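Local coordinates for gamma-glutamyltranspeptidase (Streptomyces lincolnensis, PDB 6J3A), which is an LmbA-like homologue of gamma-glutamyltranspeptidase, an enzyme of the Ntn-hydrolase clan, whose own reaction may differ from gamma-glutamyl transfer, at residues 62-67 / 485-490; 66-71 / 430-435. All coordinates share one frame; numbering follows the deposited sequence.

Interaction 1: residues 62-67 / 485-490; sequences PILLAP and PSIALR
The carbonyl oxygen of P485 accepts a hydrogen bond from K272 NZ, and L64 CD1 packs 3.1 Å from P485 O. K272 also bonds the hydroxyl of S486, tying together the start of strand 486-490. L64 reaches this spot because its CG lies beside the backbone N (chi1 -87°), which carries CD1 over the P485-S486 peptide. Next to it the two prolines meet with their rings crossed at about a right angle, P62 CB standing 3.7 Å from P485 CD, and P485 CG rests 3.4 Å from P62 O. On the other flank I487 extends its chain (chi2 -175°) so that its terminal methyl does the touching: I487 CD1 is 3.7 Å from L64 CB and 3.8 Å from A66 CB. P62, L64 and A66 thus face 485-490, whereas I63 and L65 turn away from it. The strand segments run 7.4 Å apart at 25°, and no hydrogen bond joins them, as expected for strands packed face to face in the interior of an Ntn-type sandwich. Each strand pairs with neighbours of its own: I63 with L75 and L64 with A435 along the two edges of 61-66, and S486 with F498. Cohesion between the two segments therefore rests on apolar packing, while the buried P485 O is satisfied by K272 NZ.

Interaction 2: residues 66-71 / 430-435; sequences APAGGE and WGNMVA
An antiparallel strand pair of the Ntn-type core, 61-66 against 433-436, frays into loops here, and its last bridge joins A66 to M433. The two residues form a hydrogen-bonded pair: A66 N donates to M433 O at 3.0 Å, and M433 N returns a bond to A66 O at 3.1 Å. M433 O also accepts from the hydroxyl of Y37 in helix 36-50, so two donors hold it. Beyond the bridge a side chain takes over from the backbone. N432 has its CG beside its own backbone N (chi1 -59°), and this brings its amide oxygen up to the loop after P67, where A68 N donates to N432 OD1 at 2.7 Å. That bond is nearly straight (170°), with the donor tilted only 18° from the amide plane. OD1 also lies 3.4 Å from P67 CA. D428 OD1 accepts from N432 N, closing the turn between strands 424-428 and 433-436, in which G431 has a positive phi. A water lies 2.6 Å from A66 O and 3.3 Å from G431 O, between the two carbonyls. At the exposed end, the methyl carbon CB of A68 comes 3.2 Å from W430 O.

Strand 61-66 serves both contacts, with A66 common to them: across its face it packs on 485-490 in interaction 1, and at its edge it pairs with 433-436 in interaction 2. The centres lie about 8 Å apart. L64 N and A435 O, 2.8 Å apart, probably form a hydrogen bond that continues the strand pairing inward, while the same A435 O touches P485 CB at 3.4 Å. A435 CB in turn packs 3.3 Å from S486 O, so all three strands meet around A435. In this family the nucleophilic threonine probably precedes strand 424-428, the other neighbour of 433-436.

Interaction 1: residues 62-67 / 485-490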
loop_
_atom_site.group_PDB
_atom_site.type_symbol
_atom_site.label_atom_id
_atom_site.label_comp_id
_atom_site.label_asym_id
_atom_site.label_seq_id
_atom_site.Cartn_x
_atom_site.Cartn_y
_atom_site.Cartn_z
ATOM N N PRO A 62 22.470 10.483 5.620
ATOM C CA PRO A 62 22.520 11.527 4.583
ATOM C C PRO A 62 21.114 11.929 4.154
ATOM O O PRO A 62 20.295 11.060 3.884
ATOM C CB PRO A 62 23.242 10.854 3.401
ATOM C CG PRO A 62 23.624 9.487 3.853
ATOM C CD PRO A 62 22.836 9.163 5.084
ATOM N N ILE A 63 20.841 13.227 4.080
ATOM C CA ILE A 63 19.546 13.706 3.603
ATOM C C ILE A 63 19.738 14.551 2.346
ATOM O O ILE A 63 20.530 15.489 2.346
ATOM C CB ILE A 63 18.816 14.538 4.672
ATOM C CG1 ILE A 63 18.774 13.786 6.009
ATOM C CG2 ILE A 63 17.398 14.871 4.206
ATOM C CD1 ILE A 63 18.387 14.660 7.184
ATOM N N LEU A 64 19.011 14.201 1.286
ATOM C CA LEU A 64 18.925 15.016 0.079
ATOM C C LEU A 64 17.616 15.771 0.088
ATOM O O LEU A 64 16.554 15.156 0.100
ATOM C CB LEU A 64 18.962 14.138 -1.162
ATOM C CG LEU A 64 20.345 13.792 -1.690
ATOM C CD1 LEU A 64 20.236 12.645 -2.676
ATOM C CD2 LEU A 64 20.981 15.001 -2.355
ATOM N N LEU A 65 17.686 17.093 0.043
ATOM C CA LEU A 65 16.486 17.911 0.025
ATOM C C LEU A 65 16.410 18.710 -1.279
ATOM O O LEU A 65 17.430 19.109 -1.841
ATOM C CB LEU A 65 16.400 18.817 1.258
ATOM C CG LEU A 65 17.611 19.641 1.716
ATOM C CD1 LEU A 65 17.142 20.837 2.541
ATOM C CD2 LEU A 65 18.612 18.825 2.530
ATOM N N ALA A 66 15.187 18.909 -1.757
ATOM C CA ALA A 66 14.923 19.662 -2.976
ATOM C C ALA A 66 13.694 20.518 -2.725
ATOM O O ALA A 66 12.607 20.160 -3.183
ATOM C CB ALA A 66 14.687 18.718 -4.142
ATOM N N PRO A 67 13.853 21.643 -1.977
ATOM C CA PRO A 67 12.723 22.562 -1.709
ATOM C C PRO A 67 12.107 23.107 -3.004
ATOM O O PRO A 67 12.820 23.334 -3.973
ATOM C CB PRO A 67 13.352 23.692 -0.870
ATOM C CG PRO A 67 14.713 23.224 -0.484
ATOM C CD PRO A 67 15.130 22.205 -1.504
ATOM N N PRO A 485 21.220 8.243 -0.515
ATOM C CA PRO A 485 19.946 8.594 -1.150
ATOM C C PRO A 485 20.146 9.278 -2.505
ATOM O O PRO A 485 21.266 9.678 -2.842
ATOM C CB PRO A 485 19.292 9.552 -0.144
ATOM C CG PRO A 485 20.418 10.130 0.636
ATOM C CD PRO A 485 21.576 9.173 0.572
ATOM N N SER A 486 19.058 9.428 -3.252
ATOM C CA SER A 486 19.087 10.024 -4.591
ATOM C C SER A 486 17.960 11.018 -4.779
ATOM O O SER A 486 16.871 10.867 -4.208
ATOM C CB SER A 486 18.942 8.953 -5.673
ATOM O OG SER A 486 19.852 7.886 -5.475
ATOM N N ILE A 487 18.244 12.042 -5.571
ATOM C CA ILE A 487 17.218 12.890 -6.152
ATOM C C ILE A 487 17.526 13.018 -7.644
ATOM O O ILE A 487 18.668 13.249 -8.031
ATOM C CB ILE A 487 17.123 14.263 -5.440
ATOM C CG1 ILE A 487 16.438 14.088 -4.081
ATOM C CG2 ILE A 487 16.345 15.262 -6.297
ATOM C CD1 ILE A 487 16.173 15.368 -3.311
ATOM N N ALA A 488 16.510 12.853 -8.483
ATOM C CA ALA A 488 16.691 12.978 -9.933
ATOM C C ALA A 488 15.964 14.191 -10.462
ATOM O O ALA A 488 14.823 14.444 -10.099
ATOM C CB ALA A 488 16.231 11.729 -10.664
ATOM N N LEU A 489 16.664 14.946 -11.303
ATOM C CA LEU A 489 16.094 16.049 -12.059
ATOM C C LEU A 489 15.828 15.615 -13.502
ATOM O O LEU A 489 16.516 14.736 -14.036
ATOM C CB LEU A 489 17.035 17.258 -12.047
ATOM C CG LEU A 489 17.795 17.586 -10.757
ATOM C CD1 LEU A 489 18.593 18.873 -10.903
ATOM C CD2 LEU A 489 16.839 17.720 -9.590
ATOM N N ARG A 490 14.820 16.225 -14.115
ATOM C CA ARG A 490 14.586 16.103 -15.556
ATOM C C ARG A 490 14.539 17.525 -16.077
ATOM O O ARG A 490 13.706 18.311 -15.624
ATOM C CB ARG A 490 13.274 15.364 -15.834
ATOM C CG ARG A 490 12.937 15.155 -17.300
ATOM C CD ARG A 490 13.812 14.089 -17.932
ATOM N NE ARG A 490 13.415 13.820 -19.319
ATOM C CZ ARG A 490 13.689 14.596 -20.376
ATOM N NH1 ARG A 490 14.383 15.732 -20.255
ATOM N NH2 ARG A 490 13.256 14.231 -21.581
#

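Interaction 2: residues 66-71 / 430-435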
loop_
_atom_site.group_PDB
_atom_site.type_symbol
_atom_site.label_atom_id
_atom_site.label_comp_id
_atom_site.label_asym_id
_atom_site.label_seq_id
_atom_site.Cartn_x
_atom_site.Cartn_y
_atom_site.Cartn_z
ATOM N N ALA A 66 15.187 18.909 -1.757
ATOM C CA ALA A 66 14.923 19.662 -2.976
ATOM C C ALA A 66 13.694 20.518 -2.725
ATOM O O ALA A 66 12.607 20.160 -3.183
ATOM C CB ALA A 66 14.687 18.718 -4.142
ATOM N N PRO A 67 13.853 21.643 -1.977
ATOM C CA PRO A 67 12.723 22.562 -1.709
ATOM C C PRO A 67 12.107 23.107 -3.004
ATOM O O PRO A 67 12.820 23.334 -3.973
ATOM C CB PRO A 67 13.352 23.692 -0.870
ATOM C CG PRO A 67 14.713 23.224 -0.484
ATOM C CD PRO A 67 15.130 22.205 -1.504
ATOM N N ALA A 68 10.794 23.299 -3.007
ATOM C CA ALA A 68 10.035 23.625 -4.220
ATOM C C ALA A 68 10.773 24.575 -5.168
ATOM O O ALA A 68 11.091 24.211 -6.306
ATOM C CB ALA A 68 8.676 24.196 -3.847
ATOM N N GLY A 69 11.075 25.768 -4.676
ATOM C CA GLY A 69 11.714 26.792 -5.503
ATOM C C GLY A 69 13.184 26.545 -5.820
ATOM O O GLY A 69 13.586 26.555 -6.984
ATOM N N GLY A 70 13.979 26.297 -4.784
ATOM C CA GLY A 70 15.439 26.418 -4.872
ATOM C C GLY A 70 16.288 25.194 -5.200
ATOM O O GLY A 70 15.859 24.269 -5.899
ATOM N N GLU A 71 17.508 25.224 -4.663
ATOM C CA GLU A 71 18.595 24.307 -5.014
ATOM C C GLU A 71 18.546 22.973 -4.275
ATOM O O GLU A 71 18.255 22.923 -3.067
ATOM C CB GLU A 71 19.957 24.953 -4.699
ATOM C CG GLU A 71 20.555 25.807 -5.809
ATOM C CD GLU A 71 21.821 26.536 -5.352
ATOM O OE1 GLU A 71 22.075 27.647 -5.872
ATOM O OE2 GLU A 71 22.557 26.019 -4.465
ATOM N N TRP A 430 3.219 21.359 -1.871
ATOM C CA TRP A 430 3.992 22.466 -2.419
ATOM C C TRP A 430 5.103 22.010 -3.368
ATOM O O TRP A 430 5.733 22.838 -4.007
ATOM C CB TRP A 430 4.580 23.311 -1.292
ATOM C CG TRP A 430 3.548 23.827 -0.375
ATOM C CD1 TRP A 430 2.799 24.952 -0.536
ATOM C CD2 TRP A 430 3.132 23.234 0.857
ATOM N NE1 TRP A 430 1.935 25.099 0.520
ATOM C CE2 TRP A 430 2.122 24.061 1.396
ATOM C CE3 TRP A 430 3.518 22.088 1.564
ATOM C CZ2 TRP A 430 1.491 23.779 2.618
ATOM C CZ3 TRP A 430 2.889 21.799 2.772
ATOM C CH2 TRP A 430 1.886 22.647 3.289
ATOM N N GLY A 431 5.340 20.708 -3.464
ATOM C CA GLY A 431 6.370 20.173 -4.352
ATOM C C GLY A 431 7.749 19.986 -3.737
ATOM O O GLY A 431 8.675 19.571 -4.432
ATOM N N ASN A 432 7.901 20.275 -2.442
ATOM C CA ASN A 432 9.166 20.018 -1.735
ATOM C C ASN A 432 9.418 18.508 -1.774
ATOM O O ASN A 432 8.478 17.724 -1.662
ATOM C CB ASN A 432 9.096 20.485 -0.277
ATOM C CG ASN A 432 8.781 21.974 -0.133
ATOM O OD1 ASN A 432 9.435 22.808 -0.741
ATOM N ND2 ASN A 432 7.784 22.305 0.689
ATOM N N MET A 433 10.664 18.102 -1.967
ATOM C CA MET A 433 11.019 16.688 -1.892
ATOM C C MET A 433 12.137 16.481 -0.901
ATOM O O MET A 433 12.900 17.411 -0.599
ATOM C CB MET A 433 11.454 16.142 -3.242
ATOM C CG MET A 433 10.456 16.405 -4.346
ATOM S SD MET A 433 11.039 15.765 -5.921
ATOM C CE MET A 433 10.377 14.119 -5.837
ATOM N N VAL A 434 12.222 15.247 -0.410
ATOM C CA VAL A 434 13.280 14.819 0.503
ATOM C C VAL A 434 13.560 13.315 0.289
ATOM O O VAL A 434 12.650 12.546 0.011
ATOM C CB VAL A 434 12.917 15.172 1.963
ATOM C CG1 VAL A 434 11.773 14.320 2.483
ATOM C CG2 VAL A 434 14.126 15.072 2.864
ATOM N N ALA A 435 14.825 12.917 0.373
ATOM C CA ALA A 435 15.217 11.498 0.300
ATOM C C ALA A 435 16.311 11.263 1.334
ATOM O O ALA A 435 17.357 11.915 1.282
ATOM C CB ALA A 435 15.716 11.134 -1.090
HETATM O O HOH W 1 11.551 20.768 -5.513
#